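Local coordinates for viral structural protein 4 (Bombyx mori cytoplasmic polyhedrosis virus, PDB 6TZ0) that binds GTP and, as a partner of the viral RNA-dependent RNA polymerase inside the capsid, probably supports transcription of the double-stranded RNA genome, at residues B[9-12]-B[13-16]; B[196-199]-B[200-204]; B[415-418]-B[419-423]; B[431-434]-B[435-438]; B[543-547]-B[548-552]. All coordinates share one frame; numbering follows the deposited sequence.

Contact 1 (B[9-12]-B[13-16])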
loop_
_atom_site.group_PDB
_atom_site.type_symbol
_atom_site.label_atom_id
_atom_site.label_comp_id
_atom_site.label_asym_id
_atom_site.label_seq_id
_atom_site.Cartn_x
_atom_site.Cartn_y
_atom_site.Cartn_z
ATOM N N HIS B 9 0.372 45.704 9.218
ATOM C CA HIS B 9 1.153 44.990 10.224
ATOM C C HIS B 9 2.477 45.703 10.487
ATOM O O HIS B 9 3.552 45.159 10.281
ATOM C CB HIS B 9 1.380 43.554 9.775
ATOM C CG HIS B 9 0.114 42.808 9.514
ATOM N ND1 HIS B 9 -0.499 42.798 8.281
ATOM C CD2 HIS B 9 -0.672 42.075 10.333
ATOM C CE1 HIS B 9 -1.601 42.075 8.348
ATOM N NE2 HIS B 9 -1.729 41.625 9.583
ATOM N N SER B 10 2.375 46.939 10.973
ATOM C CA SER B 10 3.565 47.744 11.211
ATOM C C SER B 10 4.387 47.243 12.383
ATOM O O SER B 10 5.608 47.396 12.372
ATOM C CB SER B 10 3.176 49.200 11.449
ATOM O OG SER B 10 2.463 49.333 12.664
ATOM N N LYS B 11 3.747 46.626 13.376
ATOM C CA LYS B 11 4.444 46.199 14.584
ATOM C C LYS B 11 5.365 45.015 14.312
ATOM O O LYS B 11 6.441 44.907 14.920
ATOM C CB LYS B 11 3.408 45.852 15.650
ATOM C CG LYS B 11 3.959 45.655 17.035
ATOM C CD LYS B 11 4.511 46.958 17.572
ATOM C CE LYS B 11 3.408 47.991 17.738
ATOM N NZ LYS B 11 2.456 47.624 18.819
ATOM N N LEU B 12 4.964 44.133 13.391
ATOM C CA LEU B 12 5.816 43.029 12.959
ATOM C C LEU B 12 7.082 43.534 12.282
ATOM O O LEU B 12 8.162 42.966 12.466
ATOM C CB LEU B 12 5.040 42.120 12.010
ATOM C CG LEU B 12 5.806 40.951 11.388
ATOM C CD1 LEU B 12 6.219 39.940 12.441
ATOM C CD2 LEU B 12 5.002 40.307 10.284
ATOM N N TYR B 13 6.969 44.603 11.496
ATOM C CA TYR B 13 8.156 45.189 10.895
ATOM C C TYR B 13 8.974 45.968 11.912
ATOM O O TYR B 13 10.195 46.061 11.768
ATOM C CB TYR B 13 7.765 46.074 9.717
ATOM C CG TYR B 13 7.349 45.295 8.496
ATOM C CD1 TYR B 13 8.291 44.827 7.595
ATOM C CD2 TYR B 13 6.016 45.008 8.257
ATOM C CE1 TYR B 13 7.914 44.112 6.486
ATOM C CE2 TYR B 13 5.633 44.289 7.147
ATOM C CZ TYR B 13 6.587 43.850 6.266
ATOM O OH TYR B 13 6.213 43.133 5.162
ATOM N N GLU B 14 8.330 46.520 12.945
ATOM C CA GLU B 14 9.078 47.177 14.014
ATOM C C GLU B 14 9.906 46.176 14.800
ATOM O O GLU B 14 10.947 46.528 15.364
ATOM C CB GLU B 14 8.136 47.918 14.960
ATOM C CG GLU B 14 7.432 49.110 14.359
ATOM C CD GLU B 14 6.639 49.881 15.380
ATOM O OE1 GLU B 14 6.524 49.405 16.526
ATOM O OE2 GLU B 14 6.140 50.973 15.042
ATOM N N GLU B 15 9.438 44.929 14.870
ATOM C CA GLU B 15 10.201 43.858 15.506
ATOM C C GLU B 15 11.527 43.605 14.795
ATOM O O GLU B 15 12.550 43.356 15.442
ATOM C CB GLU B 15 9.348 42.595 15.524
ATOM C CG GLU B 15 9.994 41.380 16.118
ATOM C CD GLU B 15 9.085 40.175 16.049
ATOM O OE1 GLU B 15 7.950 40.324 15.549
ATOM O OE2 GLU B 15 9.504 39.080 16.479
ATOM N N TYR B 16 11.534 43.687 13.466
ATOM C CA TYR B 16 12.735 43.459 12.668
ATOM C C TYR B 16 13.704 44.633 12.682
ATOM O O TYR B 16 14.762 44.540 12.052
ATOM C CB TYR B 16 12.329 43.143 11.231
ATOM C CG TYR B 16 11.784 41.754 11.048
ATOM C CD1 TYR B 16 12.230 40.712 11.829
ATOM C CD2 TYR B 16 10.766 41.502 10.144
ATOM C CE1 TYR B 16 11.726 39.438 11.681
ATOM C CE2 TYR B 16 10.244 40.228 9.992
ATOM C CZ TYR B 16 10.732 39.202 10.769
ATOM O OH TYR B 16 10.234 37.930 10.638
#

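Contact 2 (B[196-199]-B[200-204])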
loop_
_atom_site.group_PDB
_atom_site.type_symbol
_atom_site.label_atom_id
_atom_site.label_comp_id
_atom_site.label_asym_id
_atom_site.label_seq_id
_atom_site.Cartn_x
_atom_site.Cartn_y
_atom_site.Cartn_z
ATOM N N THR B 196 17.406 47.892 -1.576
ATOM C CA THR B 196 16.771 49.036 -2.220
ATOM C C THR B 196 15.415 49.347 -1.601
ATOM O O THR B 196 15.112 50.508 -1.299
ATOM C CB THR B 196 16.614 48.753 -3.711
ATOM O OG1 THR B 196 17.892 48.426 -4.263
ATOM C CG2 THR B 196 16.068 49.964 -4.434
ATOM N N TYR B 197 14.599 48.319 -1.374
ATOM C CA TYR B 197 13.258 48.535 -0.854
ATOM C C TYR B 197 13.278 48.906 0.620
ATOM O O TYR B 197 12.488 49.747 1.061
ATOM C CB TYR B 197 12.415 47.287 -1.067
ATOM C CG TYR B 197 12.269 46.925 -2.513
ATOM C CD1 TYR B 197 11.417 47.634 -3.340
ATOM C CD2 TYR B 197 12.970 45.861 -3.046
ATOM C CE1 TYR B 197 11.281 47.299 -4.665
ATOM C CE2 TYR B 197 12.837 45.514 -4.365
ATOM C CZ TYR B 197 11.995 46.237 -5.170
ATOM O OH TYR B 197 11.866 45.889 -6.490
ATOM N N LEU B 198 14.176 48.300 1.392
ATOM C CA LEU B 198 14.266 48.627 2.805
ATOM C C LEU B 198 14.920 49.978 3.044
ATOM O O LEU B 198 14.701 50.576 4.102
ATOM C CB LEU B 198 15.032 47.535 3.550
ATOM C CG LEU B 198 14.429 46.132 3.460
ATOM C CD1 LEU B 198 15.246 45.127 4.250
ATOM C CD2 LEU B 198 12.982 46.118 3.892
ATOM N N ARG B 199 15.717 50.472 2.094
ATOM C CA ARG B 199 16.231 51.832 2.193
ATOM C C ARG B 199 15.187 52.842 1.743
ATOM O O ARG B 199 15.090 53.936 2.311
ATOM C CB ARG B 199 17.496 51.987 1.351
ATOM C CG ARG B 199 18.232 53.295 1.543
ATOM C CD ARG B 199 19.298 53.468 0.477
ATOM N NE ARG B 199 20.345 52.458 0.551
ATOM C CZ ARG B 199 21.438 52.580 1.293
ATOM N NH1 ARG B 199 22.346 51.616 1.301
ATOM N NH2 ARG B 199 21.624 53.674 2.019
ATOM N N SER B 200 14.387 52.486 0.738
ATOM C CA SER B 200 13.426 53.428 0.180
ATOM C C SER B 200 12.167 53.563 1.027
ATOM O O SER B 200 11.591 54.652 1.090
ATOM C CB SER B 200 13.053 53.007 -1.238
ATOM O OG SER B 200 12.366 51.774 -1.227
ATOM N N TYR B 201 11.727 52.494 1.685
ATOM C CA TYR B 201 10.459 52.501 2.405
ATOM C C TYR B 201 10.602 52.724 3.898
ATOM O O TYR B 201 9.678 53.251 4.521
ATOM C CB TYR B 201 9.721 51.182 2.173
ATOM C CG TYR B 201 9.105 51.049 0.807
ATOM C CD1 TYR B 201 8.677 52.157 0.105
ATOM C CD2 TYR B 201 9.017 49.815 0.192
ATOM C CE1 TYR B 201 8.123 52.028 -1.149
ATOM C CE2 TYR B 201 8.474 49.679 -1.061
ATOM C CZ TYR B 201 8.032 50.789 -1.727
ATOM O OH TYR B 201 7.489 50.658 -2.983
ATOM N N PHE B 202 11.724 52.345 4.490
ATOM C CA PHE B 202 11.881 52.371 5.933
ATOM C C PHE B 202 12.968 53.355 6.341
ATOM O O PHE B 202 13.746 53.836 5.518
ATOM C CB PHE B 202 12.199 50.971 6.466
ATOM C CG PHE B 202 11.056 50.010 6.351
ATOM C CD1 PHE B 202 10.053 50.001 7.299
ATOM C CD2 PHE B 202 10.976 49.125 5.291
ATOM C CE1 PHE B 202 9.003 49.127 7.199
ATOM C CE2 PHE B 202 9.920 48.248 5.189
ATOM C CZ PHE B 202 8.936 48.251 6.144
ATOM N N LYS B 203 13.006 53.657 7.635
ATOM C CA LYS B 203 14.110 54.429 8.185
ATOM C C LYS B 203 15.369 53.578 8.236
ATOM O O LYS B 203 15.330 52.409 8.623
ATOM C CB LYS B 203 13.774 54.923 9.586
ATOM C CG LYS B 203 12.683 55.951 9.664
ATOM C CD LYS B 203 12.483 56.372 11.098
ATOM C CE LYS B 203 11.585 57.579 11.209
ATOM N NZ LYS B 203 10.200 57.265 10.809
ATOM N N ARG B 204 16.487 54.164 7.849
ATOM C CA ARG B 204 17.752 53.444 7.890
ATOM C C ARG B 204 18.367 53.564 9.282
ATOM O O ARG B 204 18.508 54.675 9.790
ATOM C CB ARG B 204 18.715 53.983 6.837
ATOM C CG ARG B 204 20.063 53.272 6.815
ATOM C CD ARG B 204 19.925 51.848 6.296
ATOM N NE ARG B 204 21.158 51.069 6.412
ATOM C CZ ARG B 204 22.092 50.984 5.472
ATOM N NH1 ARG B 204 21.945 51.638 4.333
ATOM N NH2 ARG B 204 23.177 50.245 5.669
#

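Contact 3 (B[415-418]-B[419-423])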
loop_
_atom_site.group_PDB
_atom_site.type_symbol
_atom_site.label_atom_id
_atom_site.label_comp_id
_atom_site.label_asym_id
_atom_site.label_seq_id
_atom_site.Cartn_x
_atom_site.Cartn_y
_atom_site.Cartn_z
ATOM N N GLU B 415 29.442 3.118 38.034
ATOM C CA GLU B 415 30.083 2.894 36.750
ATOM C C GLU B 415 29.145 2.113 35.837
ATOM O O GLU B 415 28.351 1.289 36.291
ATOM C CB GLU B 415 31.404 2.151 36.953
ATOM C CG GLU B 415 32.301 2.041 35.731
ATOM C CD GLU B 415 33.634 1.398 36.057
ATOM O OE1 GLU B 415 33.836 1.015 37.227
ATOM O OE2 GLU B 415 34.484 1.283 35.149
ATOM N N SER B 416 29.223 2.399 34.545
ATOM C CA SER B 416 28.364 1.776 33.553
ATOM C C SER B 416 29.029 0.540 32.960
ATOM O O SER B 416 30.247 0.375 33.011
ATOM C CB SER B 416 28.021 2.770 32.446
ATOM O OG SER B 416 27.234 2.162 31.445
ATOM N N TYR B 417 28.197 -0.336 32.395
ATOM C CA TYR B 417 28.684 -1.580 31.806
ATOM C C TYR B 417 29.446 -1.324 30.512
ATOM O O TYR B 417 30.515 -1.911 30.281
ATOM C CB TYR B 417 27.501 -2.516 31.562
ATOM C CG TYR B 417 27.851 -3.838 30.931
ATOM C CD1 TYR B 417 28.455 -4.840 31.672
ATOM C CD2 TYR B 417 27.562 -4.088 29.595
ATOM C CE1 TYR B 417 28.772 -6.049 31.100
ATOM C CE2 TYR B 417 27.878 -5.297 29.013
ATOM C CZ TYR B 417 28.480 -6.272 29.772
ATOM O OH TYR B 417 28.793 -7.479 29.194
ATOM N N TYR B 418 28.917 -0.437 29.666
ATOM C CA TYR B 418 29.570 -0.141 28.399
ATOM C C TYR B 418 30.875 0.612 28.600
ATOM O O TYR B 418 31.792 0.480 27.784
ATOM C CB TYR B 418 28.641 0.660 27.494
ATOM C CG TYR B 418 27.384 -0.065 27.100
ATOM C CD1 TYR B 418 27.438 -1.181 26.280
ATOM C CD2 TYR B 418 26.140 0.405 27.489
ATOM C CE1 TYR B 418 26.294 -1.840 25.905
ATOM C CE2 TYR B 418 24.992 -0.238 27.106
ATOM C CZ TYR B 418 25.075 -1.360 26.315
ATOM O OH TYR B 418 23.931 -2.003 25.930
ATOM N N GLU B 419 30.983 1.384 29.682
ATOM C CA GLU B 419 32.234 2.066 29.991
ATOM C C GLU B 419 33.321 1.068 30.363
ATOM O O GLU B 419 34.479 1.226 29.963
ATOM C CB GLU B 419 32.007 3.067 31.120
ATOM C CG GLU B 419 31.047 4.170 30.738
ATOM C CD GLU B 419 30.774 5.141 31.862
ATOM O OE1 GLU B 419 31.244 4.900 32.993
ATOM O OE2 GLU B 419 30.081 6.147 31.613
ATOM N N GLN B 420 32.952 0.017 31.094
ATOM C CA GLN B 420 33.891 -1.045 31.438
ATOM C C GLN B 420 34.330 -1.820 30.203
ATOM O O GLN B 420 35.524 -2.113 30.041
ATOM C CB GLN B 420 33.242 -1.976 32.454
ATOM C CG GLN B 420 32.956 -1.304 33.775
ATOM C CD GLN B 420 32.102 -2.147 34.691
ATOM O OE1 GLN B 420 31.639 -3.221 34.316
ATOM N NE2 GLN B 420 31.874 -1.653 35.902
ATOM N N LYS B 421 33.383 -2.139 29.314
ATOM C CA LYS B 421 33.742 -2.870 28.100
ATOM C C LYS B 421 34.612 -2.026 27.173
ATOM O O LYS B 421 35.583 -2.532 26.596
ATOM C CB LYS B 421 32.485 -3.345 27.373
ATOM C CG LYS B 421 31.584 -4.229 28.214
ATOM C CD LYS B 421 32.274 -5.499 28.683
ATOM C CE LYS B 421 32.485 -6.482 27.558
ATOM N NZ LYS B 421 33.045 -7.761 28.062
ATOM N N ALA B 422 34.318 -0.728 27.062
ATOM C CA ALA B 422 35.129 0.147 26.224
ATOM C C ALA B 422 36.504 0.384 26.831
ATOM O O ALA B 422 37.490 0.507 26.100
ATOM C CB ALA B 422 34.408 1.472 25.999
ATOM N N SER B 423 36.601 0.424 28.164
ATOM C CA SER B 423 37.902 0.600 28.800
ATOM C C SER B 423 38.779 -0.632 28.617
ATOM O O SER B 423 39.985 -0.511 28.367
ATOM C CB SER B 423 37.718 0.921 30.281
ATOM O OG SER B 423 38.967 1.112 30.916
#

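Contact 4 (B[431-434]-B[435-438])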
loop_
_atom_site.group_PDB
_atom_site.type_symbol
_atom_site.label_atom_id
_atom_site.label_comp_id
_atom_site.label_asym_id
_atom_site.label_seq_id
_atom_site.Cartn_x
_atom_site.Cartn_y
_atom_site.Cartn_z
ATOM N N ILE B 431 45.853 1.668 24.481
ATOM C CA ILE B 431 45.389 3.042 24.620
ATOM C C ILE B 431 45.126 3.308 26.092
ATOM O O ILE B 431 44.390 2.560 26.745
ATOM C CB ILE B 431 44.122 3.292 23.786
ATOM C CG1 ILE B 431 44.362 2.968 22.312
ATOM C CG2 ILE B 431 43.664 4.726 23.938
ATOM C CD1 ILE B 431 45.400 3.830 21.658
ATOM N N SER B 432 45.737 4.360 26.620
ATOM C CA SER B 432 45.501 4.776 27.993
ATOM C C SER B 432 45.281 6.268 28.148
ATOM O O SER B 432 44.780 6.690 29.196
ATOM C CB SER B 432 46.679 4.363 28.886
ATOM O OG SER B 432 46.834 2.958 28.911
ATOM N N GLU B 433 45.635 7.076 27.154
ATOM C CA GLU B 433 45.672 8.521 27.289
ATOM C C GLU B 433 44.893 9.170 26.159
ATOM O O GLU B 433 44.633 8.560 25.121
ATOM C CB GLU B 433 47.114 9.044 27.281
ATOM C CG GLU B 433 47.932 8.590 28.463
ATOM C CD GLU B 433 47.437 9.181 29.760
ATOM O OE1 GLU B 433 46.976 10.341 29.746
ATOM O OE2 GLU B 433 47.497 8.480 30.791
ATOM N N VAL B 434 44.516 10.428 26.385
ATOM C CA VAL B 434 43.837 11.203 25.355
ATOM C C VAL B 434 44.811 11.551 24.237
ATOM O O VAL B 434 44.445 11.568 23.055
ATOM C CB VAL B 434 43.203 12.459 25.983
ATOM C CG1 VAL B 434 42.475 13.293 24.950
ATOM C CG2 VAL B 434 42.258 12.075 27.090
ATOM N N ALA B 435 46.074 11.806 24.591
ATOM C CA ALA B 435 47.092 12.096 23.587
ATOM C C ALA B 435 47.400 10.878 22.730
ATOM O O ALA B 435 47.762 11.025 21.561
ATOM C CB ALA B 435 48.363 12.599 24.264
ATOM N N GLN B 436 47.255 9.676 23.288
ATOM C CA GLN B 436 47.423 8.467 22.491
ATOM C C GLN B 436 46.246 8.270 21.549
ATOM O O GLN B 436 46.426 7.847 20.401
ATOM C CB GLN B 436 47.565 7.253 23.402
ATOM C CG GLN B 436 48.772 7.286 24.303
ATOM C CD GLN B 436 48.851 6.071 25.193
ATOM O OE1 GLN B 436 47.982 5.205 25.154
ATOM N NE2 GLN B 436 49.887 6.008 26.017
ATOM N N TYR B 437 45.034 8.569 22.018
ATOM C CA TYR B 437 43.838 8.308 21.227
ATOM C C TYR B 437 43.682 9.313 20.098
ATOM O O TYR B 437 43.308 8.942 18.981
ATOM C CB TYR B 437 42.608 8.318 22.130
ATOM C CG TYR B 437 41.299 8.205 21.388
ATOM C CD1 TYR B 437 40.910 7.015 20.798
ATOM C CD2 TYR B 437 40.447 9.294 21.294
ATOM C CE1 TYR B 437 39.714 6.916 20.120
ATOM C CE2 TYR B 437 39.252 9.203 20.625
ATOM C CZ TYR B 437 38.891 8.014 20.042
ATOM O OH TYR B 437 37.698 7.927 19.369
ATOM N N GLU B 438 43.964 10.589 20.368
ATOM C CA GLU B 438 43.884 11.628 19.347
ATOM C C GLU B 438 44.919 11.456 18.243
ATOM O O GLU B 438 44.730 11.986 17.145
ATOM C CB GLU B 438 44.058 13.003 19.990
ATOM C CG GLU B 438 42.881 13.500 20.802
ATOM C CD GLU B 438 41.734 13.960 19.930
ATOM O OE1 GLU B 438 41.999 14.417 18.801
ATOM O OE2 GLU B 438 40.571 13.893 20.372
#

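Contact 5 (B[543-547]-B[548-552])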
loop_
_atom_site.group_PDB
_atom_site.type_symbol
_atom_site.label_atom_id
_atom_site.label_comp_id
_atom_site.label_asym_id
_atom_site.label_seq_id
_atom_site.Cartn_x
_atom_site.Cartn_y
_atom_site.Cartn_z
ATOM N N THR B 543 13.783 15.148 14.608
ATOM C CA THR B 543 13.623 16.597 14.609
ATOM C C THR B 543 14.522 17.224 15.666
ATOM O O THR B 543 14.562 16.771 16.810
ATOM C CB THR B 543 12.170 16.985 14.871
ATOM O OG1 THR B 543 11.848 16.715 16.235
ATOM C CG2 THR B 543 11.251 16.173 14.005
ATOM N N THR B 544 15.257 18.254 15.273
ATOM C CA THR B 544 16.239 18.879 16.143
ATOM C C THR B 544 15.571 19.959 16.980
ATOM O O THR B 544 14.880 20.829 16.445
ATOM C CB THR B 544 17.379 19.467 15.316
ATOM O OG1 THR B 544 18.002 18.419 14.566
ATOM C CG2 THR B 544 18.408 20.102 16.207
ATOM N N VAL B 545 15.759 19.884 18.295
ATOM C CA VAL B 545 15.112 20.775 19.247
ATOM C C VAL B 545 16.189 21.357 20.155
ATOM O O VAL B 545 17.070 20.628 20.618
ATOM C CB VAL B 545 14.041 20.033 20.075
ATOM C CG1 VAL B 545 13.387 20.953 21.050
ATOM C CG2 VAL B 545 12.980 19.438 19.190
ATOM N N TYR B 546 16.135 22.670 20.391
ATOM C CA TYR B 546 16.980 23.360 21.353
ATOM C C TYR B 546 16.268 23.470 22.697
ATOM O O TYR B 546 15.051 23.292 22.769
ATOM C CB TYR B 546 17.348 24.742 20.819
ATOM C CG TYR B 546 18.279 24.697 19.640
ATOM C CD1 TYR B 546 19.598 24.306 19.796
ATOM C CD2 TYR B 546 17.859 25.099 18.388
ATOM C CE1 TYR B 546 20.454 24.268 18.728
ATOM C CE2 TYR B 546 18.714 25.074 17.315
ATOM C CZ TYR B 546 20.011 24.660 17.490
ATOM O OH TYR B 546 20.869 24.633 16.420
ATOM N N PRO B 547 17.003 23.721 23.796
ATOM C CA PRO B 547 16.340 23.843 25.108
ATOM C C PRO B 547 15.320 24.966 25.240
ATOM O O PRO B 547 14.296 24.770 25.914
ATOM C CB PRO B 547 17.523 24.046 26.061
ATOM C CG PRO B 547 18.619 23.335 25.430
ATOM C CD PRO B 547 18.459 23.538 23.964
ATOM N N PHE B 548 15.551 26.132 24.628
ATOM C CA PHE B 548 14.572 27.209 24.760
ATOM C C PHE B 548 13.295 26.873 24.007
ATOM O O PHE B 548 12.217 27.338 24.381
ATOM C CB PHE B 548 15.159 28.547 24.285
ATOM C CG PHE B 548 15.229 28.705 22.789
ATOM C CD1 PHE B 548 16.260 28.139 22.066
ATOM C CD2 PHE B 548 14.294 29.476 22.115
ATOM C CE1 PHE B 548 16.321 28.292 20.701
ATOM C CE2 PHE B 548 14.355 29.633 20.749
ATOM C CZ PHE B 548 15.369 29.046 20.045
ATOM N N GLU B 549 13.396 26.024 22.984
ATOM C CA GLU B 549 12.213 25.537 22.287
ATOM C C GLU B 549 11.399 24.591 23.164
ATOM O O GLU B 549 10.165 24.644 23.162
ATOM C CB GLU B 549 12.638 24.859 20.989
ATOM C CG GLU B 549 13.257 25.829 20.009
ATOM C CD GLU B 549 13.762 25.168 18.747
ATOM O OE1 GLU B 549 13.846 23.927 18.706
ATOM O OE2 GLU B 549 14.055 25.893 17.778
ATOM N N MET B 550 12.072 23.733 23.935
ATOM C CA MET B 550 11.367 22.865 24.872
ATOM C C MET B 550 10.758 23.633 26.032
ATOM O O MET B 550 9.769 23.177 26.611
ATOM C CB MET B 550 12.289 21.769 25.399
ATOM C CG MET B 550 12.318 20.549 24.517
ATOM S SD MET B 550 13.395 19.212 25.037
ATOM C CE MET B 550 14.917 19.839 24.360
ATOM N N LEU B 551 11.321 24.780 26.401
ATOM C CA LEU B 551 10.644 25.579 27.416
ATOM C C LEU B 551 9.471 26.359 26.827
ATOM O O LEU B 551 8.420 26.506 27.474
ATOM C CB LEU B 551 11.636 26.518 28.094
ATOM C CG LEU B 551 12.726 25.801 28.883
ATOM C CD1 LEU B 551 13.712 26.785 29.476
ATOM C CD2 LEU B 551 12.113 24.928 29.962
ATOM N N GLU B 552 9.632 26.852 25.597
ATOM C CA GLU B 552 8.573 27.594 24.929
ATOM C C GLU B 552 7.381 26.700 24.623
ATOM O O GLU B 552 6.243 27.178 24.592
ATOM C CB GLU B 552 9.132 28.219 23.651
ATOM C CG GLU B 552 8.206 29.176 22.928
ATOM C CD GLU B 552 7.957 30.452 23.710
ATOM O OE1 GLU B 552 8.835 30.846 24.505
ATOM O OE2 GLU B 552 6.880 31.060 23.532
#

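Contact 1 (B[9-12]-B[13-16])
His9, the N-cap of the short helix 10-15, meets Tyr13 through its carbonyl: His9 O sits 3.2 Å from Tyr13 CD2, at the edge of the phenol and near its plane. Ser10 follows with the first firm helical bond, Glu14 N giving its hydrogen to Ser10 O over 2.9 Å. The same oxygen lies 3.2 Å from Glu14 CG, because the glutamate chain starts beside its own backbone N (chi1 -67°) and runs back over the first turn. Lys11 accepts Glu15 N at Lys11 O (3.0 Å). Its side chain curls at three successive bonds, and Lys11 CD, not the ammonium, comes to 3.3 Å from Glu14 OE1; Lys11 NZ and Glu14 OE1 stay 5.0 Å apart, too far for a salt bridge, so any attraction is probably weak. Leu12 ends the segment with Leu12 CD1 resting 3.6 Å from Glu15 OE1, while Glu15 OE2 has a long, weak ion pair with Lys320; Leu12 O approaches Tyr16 CD2. Both tyrosine hydroxyls are bonded outside the helix: Tyr13 OH to Ile4 O and Tyr164 OH, Tyr16 OH to Asp161. Both tyrosines are buried; Tyr16 packs on Phe159 of strand 157-159 and on helix 162-166.

Contact 2 (B[196-199]-B[200-204])
Leu198 and Phe202, one helical turn apart, form the apolar side of this helix end: the methyl Leu198 CD2 lies 3.9 Å from Phe202 CD2 and is equally near CE2, so a single methyl meets these two atoms of the ring. Next to it Tyr197 and Tyr201 touch more loosely, Tyr197 CD1 being 4.2 Å from Tyr201 CE2. On the polar side the guanidinium groups of Arg199 and Arg204 come together with their planes 75° apart. Arg204 NH1 stands over one face of the Arg199 group, 3.1 Å from Arg199 NH1; two like charges this near would be expected to repel, although at this resolution the exact separation means little. Arg204 reaches this place with its chain bent at chi2 (70°).

Behind these side chains the backbone sets the spacing. Ser200 N bonds Thr196 O and Tyr201 N bonds Tyr197 O, each over 2.9 Å, whereas Phe202 N reaches Leu198 O only weakly. Ser200 OG, turned back along the helix (chi1 65°), has both Thr196 O and Tyr197 O within reach of its one proton. Tyr201 OH bonds Ser45, on helix 41-60, which Ser200 and Tyr201 also touch through Thr42. Tyr197 and Leu198 pack on strand 157-159, and Arg204 begins strand 204-208, its backbone bonded to Thr225 and Ser227.

Contact 3 (B[415-418]-B[419-423])
Lys421 lies alongside Tyr417, one turn earlier on helix 417-427, both chains pointing the same way. Lys421 CB is 3.8 Å from Tyr417 O, which also accepts Lys421 N at 3.0 Å. Lys421 CG, set beside its own backbone N (chi1 -58°), stands over one face of the phenol, 4.1 Å from the centroid and 18° off the normal, a CH-pi contact. Bends at chi2 and chi3 then carry the chain out past the CZ-OH end of the ring: Lys421 CD is 4.0 Å from both Tyr417 CZ and Tyr417 OH, and Lys421 CE passes the hydroxyl.

At the start of the helix, Glu419 folds back so that Glu419 CD packs 3.7 Å from CB of the N-cap Ser416; Glu419 OE2 bonds Gln527 weakly. Gln420 crosses Glu415, amide and carboxylate planes 88° apart. Lys355 and Arg522, GTP-binding residues, lie near Glu419 and Glu415. The two carboxylates may therefore balance basic charge there, while the lysine meets its tyrosine through methylenes, a contact that is dispersive rather than ionic.

Contact 4 (B[431-434]-B[435-438])
Past Ala435, the first residue of the segment, Gln436 reaches back from helix 434-438 to Ser432 in the preceding loop, on an extended chain that starts beside its own backbone N (chi1 -62°). On the way Gln436 CG packs 3.8 Å from Glu433 CB, the amide turned steeply against the glutamate's carboxylate. At the end Gln436 OE1 accepts the backbone N-H of Ser432 over 2.8 Å, with an N-H...O angle of 156°; the donor comes from above the amide plane, 39° out of it. The same oxygen lies 3.4 Å from Ile431 CA. Tyr437 turns the other way. Its N bonds Glu433 O (3.1 Å), its CB meets the methyl Ile431 CG2 at 4.2 Å, and its ring leads off to Asp532, which bonds the hydroxyl, and to Lys445, which makes a cation-pi contact. Glu438 N closes the turn on Val434 O (2.9 Å). Glu438 CG lies alongside Val434 CG1, and its carboxylate has a long, weak ion pair with Arg518. Ile431 and Val434 both rest on Val525 of helix 524-537. The arrangement is that of a helix N-terminus, with Glu433 as N-cap and a first-turn glutamine tying a backbone N-H of the incoming loop.

Contact 5 (B[543-547]-B[548-552])
Tyr546 and Glu549 hold the start of helix 547-556: Tyr546 N donates to Glu549 OE1 over 3.1 Å along a nearly straight 167° path, the oxygen being met from well above the carboxylate plane. The other oxygen, Glu549 OE2, lies in the plane of the Tyr546 ring at its edge, 3.9 Å from Tyr546 CD2, and makes a salt bridge to Arg377 of the polymerase chain. One carboxylate thus bonds the helix start and, through OE2, the polymerase, with a further weak bond from Ser325 N. Tyr546 O in turn accepts Met550 N (3.2 Å) in the carbonyl plane, with a weaker bond from Glu549 N, and Pro547 O takes Leu551 N (3.0 Å).

With Tyr546 as N-cap, this is one half of a capping box: Glu549, three residues on, accepts its N-H, and the tyrosine side chain returns no bond. Here the outermost strand, within this chain, of a parallel sheet turns into a helix. Strand 543-545 bonds to strand 504-507 at Leu506, and the short strand and helix axes make 89°.

Round the turn the packing is apolar. Val545 CG1 meets Met550 CG at 3.7 Å, the two side chains crossing at about a right angle. Phe548, its CG placed between backbone N and carbonyl carbon (chi1 77°), brings Phe548 CE1 to 3.7 Å from Tyr546 CB. Phe362 of helix 359-374 touches Pro547, Met550 and Leu551.

Contacts 1 and 2 touch, Tyr13 CD1 lying 3.8 Å from Phe202 CZ, with centres 14 Å apart, and both are away from the residues seen to bind GTP. Contacts 3 and 4 lie on the opposite side of the chain's centre; their centres are 17 Å apart and their nearest atoms about 6 Å. Both are near residues of GTP site 1, contact 3 more closely; no GTP is bound to this chain here. Contact 5 is between these groups, about 25 Å from contact 1 and 31 Å from contact 3, centre to centre. Its Met550 side chain is about 8 Å from that of Lys359, which takes part in both GTP sites, and it alone reaches the polymerase.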